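Local coordinates for coenzyme F420-dependent N(5),N(10)-methenyltetrahydromethanopterin reductase-related protein (PDB 6HUZ), which binds the iron-guanylylpyridinol cofactor as a bacterial paralog of [Fe]-hydrogenase and uses tetrahydrofolate derivatives as substrates, at residues G7-L11 with V56-I60; V46-P51 with V69-D75; K268-Q272 with S288-E292. All blocks are in the same frame, centred on the assembly; numbering follows the deposited sequence.

Contact 1. Residues G7-L11 with V56-I60. With FE9 (iron-guanylyl pyridinol cofactor), chain B.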
loop_
_atom_site.group_PDB
_atom_site.type_symbol
_atom_site.label_atom_id
_atom_site.label_comp_id
_atom_site.label_asym_id
_atom_site.label_seq_id
_atom_site.Cartn_x
_atom_site.Cartn_y
_atom_site.Cartn_z
ATOM N N GLY A 7 -20.483 -17.745 19.869
ATOM C CA GLY A 7 -20.899 -16.348 19.757
ATOM C C GLY A 7 -22.191 -16.161 18.985
ATOM O O GLY A 7 -22.302 -16.602 17.851
ATOM N N PHE A 8 -23.196 -15.521 19.594
ATOM C CA PHE A 8 -24.484 -15.324 18.911
ATOM C C PHE A 8 -24.406 -14.238 17.838
ATOM O O PHE A 8 -25.021 -14.377 16.778
ATOM C CB PHE A 8 -25.575 -14.930 19.932
ATOM C CG PHE A 8 -26.991 -15.013 19.402
ATOM C CD1 PHE A 8 -27.705 -16.207 19.458
ATOM C CD2 PHE A 8 -27.607 -13.902 18.844
ATOM C CE1 PHE A 8 -29.020 -16.281 18.992
ATOM C CE2 PHE A 8 -28.913 -13.981 18.363
ATOM C CZ PHE A 8 -29.618 -15.170 18.449
ATOM N N GLY A 9 -23.701 -13.166 18.166
ATOM C CA GLY A 9 -23.527 -11.973 17.344
ATOM C C GLY A 9 -24.208 -10.871 18.139
ATOM O O GLY A 9 -25.193 -11.155 18.820
ATOM N N SER A 10 -23.704 -9.627 18.114
ATOM C CA SER A 10 -24.322 -8.563 18.896
ATOM C C SER A 10 -25.645 -8.022 18.345
ATOM O O SER A 10 -25.655 -7.270 17.379
ATOM C CB SER A 10 -23.361 -7.413 19.118
ATOM O OG SER A 10 -24.038 -6.237 19.550
ATOM N N LEU A 11 -26.748 -8.353 18.987
ATOM C CA LEU A 11 -28.063 -7.869 18.556
ATOM C C LEU A 11 -28.115 -6.318 18.477
ATOM O O LEU A 11 -28.591 -5.757 17.486
ATOM C CB LEU A 11 -29.140 -8.366 19.513
ATOM C CG LEU A 11 -29.464 -9.858 19.418
ATOM C CD1 LEU A 11 -30.179 -10.337 20.681
ATOM C CD2 LEU A 11 -30.342 -10.153 18.217
ATOM N N VAL A 56 -31.044 -12.871 24.744
ATOM C CA VAL A 56 -31.639 -12.903 23.412
ATOM C C VAL A 56 -33.160 -12.943 23.569
ATOM O O VAL A 56 -33.666 -13.821 24.271
ATOM C CB VAL A 56 -31.154 -14.147 22.614
ATOM C CG1 VAL A 56 -31.856 -14.245 21.256
ATOM C CG2 VAL A 56 -29.642 -14.124 22.438
ATOM N N PRO A 57 -33.929 -12.069 22.895
ATOM C CA PRO A 57 -35.406 -12.148 23.024
ATOM C C PRO A 57 -35.956 -13.553 22.720
ATOM O O PRO A 57 -35.386 -14.290 21.918
ATOM C CB PRO A 57 -35.897 -11.110 22.011
ATOM C CG PRO A 57 -34.762 -10.124 21.902
ATOM C CD PRO A 57 -33.520 -10.971 21.997
ATOM N N ASP A 58 -37.065 -13.928 23.345
ATOM C CA ASP A 58 -37.638 -15.262 23.146
ATOM C C ASP A 58 -38.018 -15.584 21.696
ATOM O O ASP A 58 -37.768 -16.693 21.246
ATOM C CB ASP A 58 -38.837 -15.469 24.080
ATOM C CG ASP A 58 -38.506 -15.134 25.519
ATOM O OD1 ASP A 58 -38.053 -16.042 26.250
ATOM O OD2 ASP A 58 -38.686 -13.960 25.913
ATOM N N GLU A 59 -38.604 -14.627 20.977
ATOM C CA GLU A 59 -39.014 -14.812 19.589
ATOM C C GLU A 59 -37.810 -15.136 18.681
ATOM O O GLU A 59 -37.895 -16.011 17.813
ATOM C CB GLU A 59 -39.744 -13.550 19.110
ATOM C CG GLU A 59 -40.390 -13.677 17.743
ATOM C CD GLU A 59 -41.538 -12.718 17.479
ATOM O OE1 GLU A 59 -41.851 -11.891 18.366
ATOM O OE2 GLU A 59 -42.129 -12.801 16.377
ATOM N N ILE A 60 -36.688 -14.439 18.889
ATOM C CA ILE A 60 -35.480 -14.668 18.113
ATOM C C ILE A 60 -34.870 -15.995 18.530
ATOM O O ILE A 60 -34.443 -16.763 17.675
ATOM C CB ILE A 60 -34.514 -13.484 18.289
ATOM C CG1 ILE A 60 -35.064 -12.268 17.531
ATOM C CG2 ILE A 60 -33.113 -13.839 17.792
ATOM C CD1 ILE A 60 -34.487 -10.927 17.977
HETATM O O2 FE9 B . -18.849 -7.271 12.915
HETATM FE FE FE9 B . -17.599 -9.605 11.075
HETATM C C1F FE9 B . -19.370 -9.920 10.730
HETATM O O1F FE9 B . -20.463 -10.119 10.514
HETATM C C2F FE9 B . -17.240 -9.926 9.304
HETATM O O2F FE9 B . -17.029 -10.159 8.218
HETATM C C8 FE9 B . -17.187 -11.395 11.581
HETATM O O18 FE9 B . -16.948 -12.271 10.768
HETATM C C7 FE9 B . -17.143 -11.722 13.064
HETATM C C6 FE9 B . -17.709 -10.520 13.764
HETATM N N1 FE9 B . -18.009 -9.396 12.976
HETATM C C5 FE9 B . -17.954 -10.551 15.215
HETATM C C5M FE9 B . -17.573 -11.768 16.008
HETATM C C4 FE9 B . -18.525 -9.352 15.851
HETATM C C3 FE9 B . -18.834 -8.162 15.012
HETATM C C3M FE9 B . -19.439 -6.907 15.588
HETATM C C2 FE9 B . -18.561 -8.238 13.528
HETATM O O3P FE9 B . -18.664 -9.378 17.205
HETATM P P1 FE9 B . -20.073 -9.623 17.957
HETATM O O1P FE9 B . -21.167 -9.335 17.043
HETATM O O2P FE9 B . -20.157 -8.532 19.149
HETATM O "O5'" FE9 B . -20.053 -11.140 18.443
HETATM C "C5'" FE9 B . -19.231 -11.592 19.507
HETATM C "C4'" FE9 B . -20.067 -12.594 20.296
HETATM O "O4'" FE9 B . -19.253 -13.226 21.276
HETATM C "C1'" FE9 B . -20.070 -13.496 22.408
HETATM C "C2'" FE9 B . -20.941 -12.262 22.518
HETATM O "O2'" FE9 B . -22.131 -12.451 23.296
HETATM C "C3'" FE9 B . -21.223 -11.943 21.055
HETATM O "O3'" FE9 B . -22.458 -12.496 20.595
HETATM N N9A FE9 B . -19.219 -13.808 23.572
HETATM C C4A FE9 B . -18.858 -15.040 23.845
HETATM N N3A FE9 B . -19.165 -16.236 23.292
HETATM C C2A FE9 B . -18.673 -17.359 23.855
HETATM N N2A FE9 B . -18.971 -18.529 23.247
HETATM N N1A FE9 B . -17.900 -17.366 24.958
HETATM C C6A FE9 B . -17.582 -16.241 25.621
HETATM O O6A FE9 B . -16.852 -16.261 26.627
HETATM C C5A FE9 B . -18.046 -14.967 25.067
HETATM N N7A FE9 B . -17.940 -13.669 25.389
HETATM C C8A FE9 B . -18.657 -12.974 24.469
HETATM O O HOH W 1 -17.273 -7.392 10.851
#
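Leu11 and Val56 mark the closest backbone approach, their CA atoms 7.9 Å apart, and with no hydrogen bond crossing between the two segments the loop 7-11 and the start of helix 58-66 meet through apolar side chains. The CG2 methyl of Val56 sits squarely over one face of the Phe8 ring, 3.9 Å from its centroid and 1° off the normal, a CH-pi contact, while Val56 CG1 touches Phe8 CZ at 3.7 Å. At the ring's edge, near its plane, Ile60 CG2 lies 3.8 Å from the same Phe8 CZ. The ring is carried across by CG standing opposite the backbone N (chi1 -167°). Leu11 flanks this group: its CD1 abuts the ring carbon Pro57 CD at 3.6 Å, and its CD2 faces Ile60 CD1. Pro29 and Ile53 also touch Phe8. Trimming Phe8 to alanine would probably take away the ring face under Val56 CG2 and the edge against Ile60 CG2, opening a gap there. The backbone of the loop is turned to the cofactor: Gly9 N donates to FE9 O3' at 2.8 Å, and Ser10 N reaches the phosphate oxygen O1P, also at 2.8 Å. Gly7 and Gly9 have positive phi, and a side chain on either would run into the preceding carbonyl oxygen; on Gly7 it would also crowd the ribose. Ser10 OG caps the following helix through Tyr13 N. A glycine-rich turn between the first strand and the first helix is characteristic of Rossmann-type nucleotide-binding domains; here its N-H groups hold the phosphate and a ribose oxygen of the iron-guanylyl pyridinol cofactor.

Contact 2. Residues V46-P51 with V69-D75. With FE9 (iron-guanylyl pyridinol cofactor), chain B.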
loop_
_atom_site.group_PDB
_atom_site.type_symbol
_atom_site.label_atom_id
_atom_site.label_comp_id
_atom_site.label_asym_id
_atom_site.label_seq_id
_atom_site.Cartn_x
_atom_site.Cartn_y
_atom_site.Cartn_z
ATOM N N VAL A 46 -25.781 -28.830 14.739
ATOM C CA VAL A 46 -25.263 -27.558 15.196
ATOM C C VAL A 46 -25.568 -27.140 16.630
ATOM O O VAL A 46 -26.702 -27.234 17.116
ATOM C CB VAL A 46 -25.796 -26.495 14.217
ATOM C CG1 VAL A 46 -25.184 -25.128 14.502
ATOM C CG2 VAL A 46 -25.525 -26.899 12.770
ATOM N N THR A 47 -24.527 -26.647 17.287
ATOM C CA THR A 47 -24.580 -26.123 18.643
ATOM C C THR A 47 -24.068 -24.690 18.594
ATOM O O THR A 47 -23.078 -24.406 17.901
ATOM C CB THR A 47 -23.668 -26.912 19.576
ATOM O OG1 THR A 47 -24.072 -28.277 19.573
ATOM C CG2 THR A 47 -23.717 -26.394 21.004
ATOM N N LEU A 48 -24.730 -23.790 19.331
ATOM C CA LEU A 48 -24.301 -22.404 19.417
ATOM C C LEU A 48 -24.113 -22.136 20.895
ATOM O O LEU A 48 -25.047 -22.272 21.696
ATOM C CB LEU A 48 -25.265 -21.394 18.796
ATOM C CG LEU A 48 -24.679 -19.970 18.752
ATOM C CD1 LEU A 48 -24.871 -19.323 17.400
ATOM C CD2 LEU A 48 -25.243 -19.110 19.884
ATOM N N SER A 49 -22.893 -21.821 21.263
ATOM C CA SER A 49 -22.542 -21.545 22.634
ATOM C C SER A 49 -22.302 -20.055 22.788
ATOM O O SER A 49 -21.567 -19.455 22.001
ATOM C CB SER A 49 -21.294 -22.321 23.033
ATOM O OG SER A 49 -21.046 -22.213 24.425
ATOM N N ASP A 50 -22.933 -19.452 23.792
ATOM C CA ASP A 50 -22.764 -18.023 24.068
ATOM C C ASP A 50 -23.165 -17.805 25.513
ATOM O O ASP A 50 -24.214 -18.260 25.920
ATOM C CB ASP A 50 -23.604 -17.145 23.134
ATOM C CG ASP A 50 -23.345 -15.658 23.300
ATOM O OD1 ASP A 50 -23.463 -15.156 24.432
ATOM O OD2 ASP A 50 -23.033 -14.999 22.296
ATOM N N PRO A 51 -22.359 -17.106 26.311
ATOM C CA PRO A 51 -22.726 -16.896 27.718
ATOM C C PRO A 51 -23.970 -16.052 27.952
ATOM O O PRO A 51 -24.541 -16.126 29.027
ATOM C CB PRO A 51 -21.490 -16.182 28.298
ATOM C CG PRO A 51 -20.868 -15.520 27.165
ATOM C CD PRO A 51 -21.076 -16.449 25.988
ATOM N N VAL A 69 -30.856 -25.706 15.881
ATOM C CA VAL A 69 -29.661 -25.268 16.612
ATOM C C VAL A 69 -29.817 -25.519 18.106
ATOM O O VAL A 69 -30.814 -25.121 18.700
ATOM C CB VAL A 69 -29.351 -23.766 16.366
ATOM C CG1 VAL A 69 -28.196 -23.289 17.255
ATOM C CG2 VAL A 69 -29.017 -23.502 14.902
ATOM N N LYS A 70 -28.812 -26.142 18.715
ATOM C CA LYS A 70 -28.815 -26.416 20.144
ATOM C C LYS A 70 -28.169 -25.224 20.826
ATOM O O LYS A 70 -26.999 -24.926 20.562
ATOM C CB LYS A 70 -28.017 -27.688 20.446
ATOM C CG LYS A 70 -28.874 -28.942 20.492
ATOM C CD LYS A 70 -28.035 -30.220 20.564
ATOM C CE LYS A 70 -27.228 -30.315 21.839
ATOM N NZ LYS A 70 -26.729 -31.696 22.084
ATOM N N LEU A 71 -28.895 -24.504 21.683
ATOM C CA LEU A 71 -28.276 -23.346 22.345
ATOM C C LEU A 71 -27.736 -23.720 23.712
ATOM O O LEU A 71 -28.389 -24.475 24.449
ATOM C CB LEU A 71 -29.290 -22.199 22.514
ATOM C CG LEU A 71 -29.890 -21.651 21.235
ATOM C CD1 LEU A 71 -30.951 -20.622 21.545
ATOM C CD2 LEU A 71 -28.806 -21.034 20.333
ATOM N N THR A 72 -26.578 -23.156 24.080
ATOM C CA THR A 72 -25.943 -23.390 25.388
ATOM C C THR A 72 -25.042 -22.216 25.807
ATOM O O THR A 72 -24.685 -21.390 24.968
ATOM C CB THR A 72 -25.100 -24.675 25.346
ATOM O OG1 THR A 72 -24.562 -24.897 26.651
ATOM C CG2 THR A 72 -23.957 -24.593 24.328
ATOM N N THR A 73 -24.685 -22.144 27.118
ATOM C CA THR A 73 -23.790 -21.112 27.668
ATOM C C THR A 73 -22.452 -21.760 28.081
ATOM O O THR A 73 -21.531 -21.054 28.482
ATOM C CB THR A 73 -24.391 -20.415 28.920
ATOM O OG1 THR A 73 -24.533 -21.369 29.981
ATOM C CG2 THR A 73 -25.724 -19.729 28.637
ATOM N N ASP A 74 -22.357 -23.096 27.982
ATOM C CA ASP A 74 -21.181 -23.877 28.365
ATOM C C ASP A 74 -20.282 -24.131 27.156
ATOM O O ASP A 74 -20.583 -24.984 26.318
ATOM C CB ASP A 74 -21.663 -25.207 28.982
ATOM C CG ASP A 74 -20.623 -25.972 29.777
ATOM O OD1 ASP A 74 -19.410 -25.760 29.534
ATOM O OD2 ASP A 74 -21.020 -26.796 30.635
ATOM N N ASP A 75 -19.181 -23.390 27.073
ATOM C CA ASP A 75 -18.219 -23.492 25.974
ATOM C C ASP A 75 -17.485 -24.815 25.983
ATOM O O ASP A 75 -17.246 -25.385 24.925
ATOM C CB ASP A 75 -17.184 -22.356 26.056
ATOM C CG ASP A 75 -17.679 -20.960 25.718
ATOM O OD1 ASP A 75 -18.820 -20.832 25.222
ATOM O OD2 ASP A 75 -16.925 -19.997 25.957
HETATM O O2 FE9 B . -18.849 -7.271 12.915
HETATM FE FE FE9 B . -17.599 -9.605 11.075
HETATM C C1F FE9 B . -19.370 -9.920 10.730
HETATM O O1F FE9 B . -20.463 -10.119 10.514
HETATM C C2F FE9 B . -17.240 -9.926 9.304
HETATM O O2F FE9 B . -17.029 -10.159 8.218
HETATM C C8 FE9 B . -17.187 -11.395 11.581
HETATM O O18 FE9 B . -16.948 -12.271 10.768
HETATM C C7 FE9 B . -17.143 -11.722 13.064
HETATM C C6 FE9 B . -17.709 -10.520 13.764
HETATM N N1 FE9 B . -18.009 -9.396 12.976
HETATM C C5 FE9 B . -17.954 -10.551 15.215
HETATM C C5M FE9 B . -17.573 -11.768 16.008
HETATM C C4 FE9 B . -18.525 -9.352 15.851
HETATM C C3 FE9 B . -18.834 -8.162 15.012
HETATM C C3M FE9 B . -19.439 -6.907 15.588
HETATM C C2 FE9 B . -18.561 -8.238 13.528
HETATM O O3P FE9 B . -18.664 -9.378 17.205
HETATM P P1 FE9 B . -20.073 -9.623 17.957
HETATM O O1P FE9 B . -21.167 -9.335 17.043
HETATM O O2P FE9 B . -20.157 -8.532 19.149
HETATM O "O5'" FE9 B . -20.053 -11.140 18.443
HETATM C "C5'" FE9 B . -19.231 -11.592 19.507
HETATM C "C4'" FE9 B . -20.067 -12.594 20.296
HETATM O "O4'" FE9 B . -19.253 -13.226 21.276
HETATM C "C1'" FE9 B . -20.070 -13.496 22.408
HETATM C "C2'" FE9 B . -20.941 -12.262 22.518
HETATM O "O2'" FE9 B . -22.131 -12.451 23.296
HETATM C "C3'" FE9 B . -21.223 -11.943 21.055
HETATM O "O3'" FE9 B . -22.458 -12.496 20.595
HETATM N N9A FE9 B . -19.219 -13.808 23.572
HETATM C C4A FE9 B . -18.858 -15.040 23.845
HETATM N N3A FE9 B . -19.165 -16.236 23.292
HETATM C C2A FE9 B . -18.673 -17.359 23.855
HETATM N N2A FE9 B . -18.971 -18.529 23.247
HETATM N N1A FE9 B . -17.900 -17.366 24.958
HETATM C C6A FE9 B . -17.582 -16.241 25.621
HETATM O O6A FE9 B . -16.852 -16.261 26.627
HETATM C C5A FE9 B . -18.046 -14.967 25.067
HETATM N N7A FE9 B . -17.940 -13.669 25.389
HETATM C C8A FE9 B . -18.657 -12.974 24.469
HETATM O O HOH W 1 -17.273 -7.392 10.851
#
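The carboxylate of Asp75 takes Ser49 OG on the anti lone pair of OD1 at 2.7 Å while it meets the edge of the cofactor's guanine, OD2 accepting from N1A (3.0 Å, N-H...O 178°) and OD1 from the amino nitrogen N2A. One face of the base is covered by Pro51, with CD over the centre of the six-membered ring, 3.3 Å from FE9 N3A, and CG beside it, over C5A and C6A. Ser49, its hydroxyl swung opposite the backbone N (chi1 -172°), thus steadies the group that reads the base. Ser49 O adds a weak bond from N2A. Behind this site the axes of segments 46-49 and 70-72 run parallel, approaching to 4.7 Å with 22° between them, and the strands are laced by Lys70 N to Val46 O, Leu48 N to Lys70 O, Thr72 N to Leu48 O and Asp50 N to Thr72 O. Leu48 and Leu71 run alongside each other on one face, Leu48 CB 3.9 Å from Leu71 CD2, under helices 32-41 and 58-66. On the other face Thr47, Ser49 and Thr72 meet Ala78 of helix 75-79, with Thr47 CG2 3.8 Å from Thr72 CG2. Thr72 OG1 accepts Asp74 N in an ST turn that leads into that helix. Just past the strand, Asp50 OD2 receives both ribose hydroxyls, O2' at 2.9 Å and O3', and also Phe8 N, while OD1 is bound by Asn52 N. Because N1A and N2A both donate, the pairing probably favours guanine, as an adenine would offer neither donor, and three donors around its carboxylate would be expected to keep Asp75 ionised.

Contact 3. Residues K268-Q272 with S288-E292. With GUE (5,10-Methenyltetrahydrofolate), chain C.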
loop_
_atom_site.group_PDB
_atom_site.type_symbol
_atom_site.label_atom_id
_atom_site.label_comp_id
_atom_site.label_asym_id
_atom_site.label_seq_id
_atom_site.Cartn_x
_atom_site.Cartn_y
_atom_site.Cartn_z
ATOM N N LYS A 268 -1.972 16.373 -5.058
ATOM C CA LYS A 268 -2.983 16.840 -6.008
ATOM C C LYS A 268 -2.366 17.479 -7.263
ATOM O O LYS A 268 -2.847 17.246 -8.367
ATOM C CB LYS A 268 -3.857 17.856 -5.297
ATOM C CG LYS A 268 -4.970 18.466 -6.124
ATOM C CD LYS A 268 -5.687 19.595 -5.347
ATOM C CE LYS A 268 -5.626 19.490 -3.827
ATOM N NZ LYS A 268 -6.058 20.767 -3.189
ATOM N N ALA A 269 -1.328 18.296 -7.079
ATOM C CA ALA A 269 -0.646 18.981 -8.173
ATOM C C ALA A 269 0.015 17.965 -9.081
ATOM O O ALA A 269 -0.231 17.965 -10.283
ATOM C CB ALA A 269 0.388 19.931 -7.611
ATOM N N SER A 270 0.840 17.082 -8.502
ATOM C CA SER A 270 1.545 16.034 -9.250
ATOM C C SER A 270 0.563 15.147 -10.060
ATOM O O SER A 270 0.832 14.829 -11.223
ATOM C CB SER A 270 2.322 15.135 -8.277
ATOM O OG SER A 270 2.882 14.015 -8.948
ATOM N N LEU A 271 -0.555 14.761 -9.442
ATOM C CA LEU A 271 -1.570 13.887 -10.061
ATOM C C LEU A 271 -2.174 14.477 -11.329
ATOM O O LEU A 271 -2.569 13.723 -12.227
ATOM C CB LEU A 271 -2.693 13.532 -9.055
ATOM C CG LEU A 271 -3.744 12.505 -9.538
ATOM C CD1 LEU A 271 -3.109 11.128 -9.738
ATOM C CD2 LEU A 271 -4.946 12.404 -8.507
ATOM N N GLN A 272 -2.217 15.796 -11.446
ATOM C CA GLN A 272 -2.790 16.415 -12.644
ATOM C C GLN A 272 -2.093 15.954 -13.935
ATOM O O GLN A 272 -2.748 15.811 -14.975
ATOM C CB GLN A 272 -2.723 17.959 -12.553
ATOM C CG GLN A 272 -3.523 18.552 -11.396
ATOM C CD GLN A 272 -4.858 17.864 -11.158
ATOM O OE1 GLN A 272 -5.790 17.958 -11.953
ATOM N NE2 GLN A 272 -4.994 17.151 -10.052
ATOM N N SER A 288 -8.787 12.484 -7.740
ATOM C CA SER A 288 -8.406 13.878 -7.897
ATOM C C SER A 288 -9.516 14.759 -7.356
ATOM O O SER A 288 -9.240 15.697 -6.618
ATOM C CB SER A 288 -8.171 14.205 -9.363
ATOM O OG SER A 288 -7.618 15.504 -9.510
ATOM N N LYS A 289 -10.778 14.453 -7.711
ATOM C CA LYS A 289 -11.917 15.251 -7.241
ATOM C C LYS A 289 -11.972 15.245 -5.708
ATOM O O LYS A 289 -12.164 16.288 -5.089
ATOM C CB LYS A 289 -13.230 14.739 -7.879
ATOM C CG LYS A 289 -14.481 15.487 -7.451
ATOM C CD LYS A 289 -14.536 16.912 -7.965
ATOM C CE LYS A 289 -15.708 17.647 -7.366
ATOM N NZ LYS A 289 -16.142 18.791 -8.203
ATOM N N LEU A 290 -11.769 14.086 -5.096
ATOM C CA LEU A 290 -11.794 13.982 -3.639
ATOM C C LEU A 290 -10.694 14.797 -2.970
ATOM O O LEU A 290 -10.953 15.410 -1.930
ATOM C CB LEU A 290 -11.673 12.521 -3.202
ATOM C CG LEU A 290 -12.880 11.675 -3.502
ATOM C CD1 LEU A 290 -12.569 10.209 -3.264
ATOM C CD2 LEU A 290 -14.102 12.133 -2.677
ATOM N N LEU A 291 -9.474 14.817 -3.548
ATOM C CA LEU A 291 -8.368 15.563 -2.947
ATOM C C LEU A 291 -8.680 17.046 -2.887
ATOM O O LEU A 291 -8.168 17.722 -2.003
ATOM C CB LEU A 291 -7.056 15.360 -3.716
ATOM C CG LEU A 291 -6.492 13.938 -3.670
ATOM C CD1 LEU A 291 -5.235 13.842 -4.522
ATOM C CD2 LEU A 291 -6.209 13.496 -2.259
ATOM N N GLU A 292 -9.508 17.555 -3.818
ATOM C CA GLU A 292 -9.866 18.974 -3.856
ATOM C C GLU A 292 -10.583 19.477 -2.602
ATOM O O GLU A 292 -10.380 20.627 -2.212
ATOM C CB GLU A 292 -10.743 19.278 -5.090
ATOM C CG GLU A 292 -10.024 19.072 -6.418
ATOM C CD GLU A 292 -10.849 19.374 -7.657
ATOM O OE1 GLU A 292 -10.282 19.312 -8.772
ATOM O OE2 GLU A 292 -12.058 19.673 -7.516
HETATM N N1 GUE C . 3.275 13.151 -14.026
HETATM C C2 GUE C . 3.969 13.078 -12.858
HETATM N N3 GUE C . 5.164 12.487 -12.754
HETATM C C4 GUE C . 5.792 11.932 -13.775
HETATM C C6 GUE C . 5.218 12.110 -17.543
HETATM C "C1'" GUE C . 8.738 6.995 -19.270
HETATM C "C2'" GUE C . 8.218 6.861 -17.976
HETATM C "C3'" GUE C . 7.371 7.842 -17.452
HETATM C "C4'" GUE C . 7.048 8.984 -18.203
HETATM C "C5'" GUE C . 7.598 9.121 -19.488
HETATM O O4 GUE C . 6.916 11.411 -13.607
HETATM C C4A GUE C . 5.120 11.998 -15.091
HETATM N N5 GUE C . 5.546 11.434 -16.295
HETATM C C7 GUE C . 3.694 12.123 -17.541
HETATM N N8 GUE C . 3.141 12.720 -16.329
HETATM C C8A GUE C . 3.806 12.642 -15.150
HETATM N N2 GUE C . 3.379 13.609 -11.759
HETATM C C9 GUE C . 5.616 11.021 -18.553
HETATM N N10 GUE C . 6.259 10.040 -17.683
HETATM C "C6'" GUE C . 8.427 8.130 -20.011
HETATM C C11 GUE C . 9.656 5.941 -19.851
HETATM O O11 GUE C . 9.696 4.819 -19.369
HETATM N N GUE C . 10.440 6.271 -20.884
HETATM C CA GUE C . 11.482 5.381 -21.399
HETATM C C GUE C . 12.843 6.049 -21.400
HETATM O OX1 GUE C . 12.915 7.301 -21.494
HETATM O OX2 GUE C . 13.874 5.347 -21.299
HETATM C CB GUE C . 11.129 4.833 -22.786
HETATM C CG GUE C . 9.766 5.303 -23.310
HETATM C CD GUE C . 9.496 4.860 -24.742
HETATM O OE1 GUE C . 8.362 4.373 -25.006
HETATM O OE2 GUE C . 10.401 5.010 -25.606
HETATM C C1 GUE C . 6.108 10.297 -16.439
#
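A helix-helix packing in the C-terminal region of the [Fe]-hydrogenase family joins helix 264-271 and the residue after it, through Lys268, Leu271 and Gln272, to Ser288 and Leu291 of helix 282-292. Leu271 CD2 rests on Ser288 CB at 3.8 Å and faces Leu291 CD1 at 4.2 Å, while that same Leu291 methyl reaches Lys268 CA. The aliphatic part of Lys268 runs along the second helix and brings CE 3.6 Å from Leu291 O; its NZ has a long, weak ion pair with Asp265. On another side of the first helix, Ser270 O accepts the N2 amino group of methenyltetrahydrofolate at 2.9 Å. Ser270 OG, weakly engaged by that same amino group, is hydrogen-bonded to Val202 O of the second subunit, and Lys17 and Gly203 of that subunit also bind the ligand, which thus lies between the two chains. Gln272, bent at chi2 (-39°), folds its amide back toward the preceding turn. There NE2 gives two straight bonds, both in the amide plane and fixing its rotation: to Lys268 O at 2.7 Å, and across the contact to Ser288 OG at 3.1 Å.

From the N terminus, strand 2-6 runs into the loop 7-11, which opens contact 1; strand 45-49 then opens contact 2 before helix 58-66 closes the first loop and strand 70-72 the second. Their segments alternate, so contacts 1 and 2 cross, and they touch directly where Gly7 N meets Ser49 O, a probable hydrogen bond. Together they tie the first three strands of the six-stranded parallel sheet to the helix between the second and third, around one cofactor. Contact 3 follows in series, closing a short loop between helices 264-271 and 282-292 of the C-terminal family region; its centre lies about 53 Å from that of contact 2, beside a methenyltetrahydrofolate shared with the second subunit.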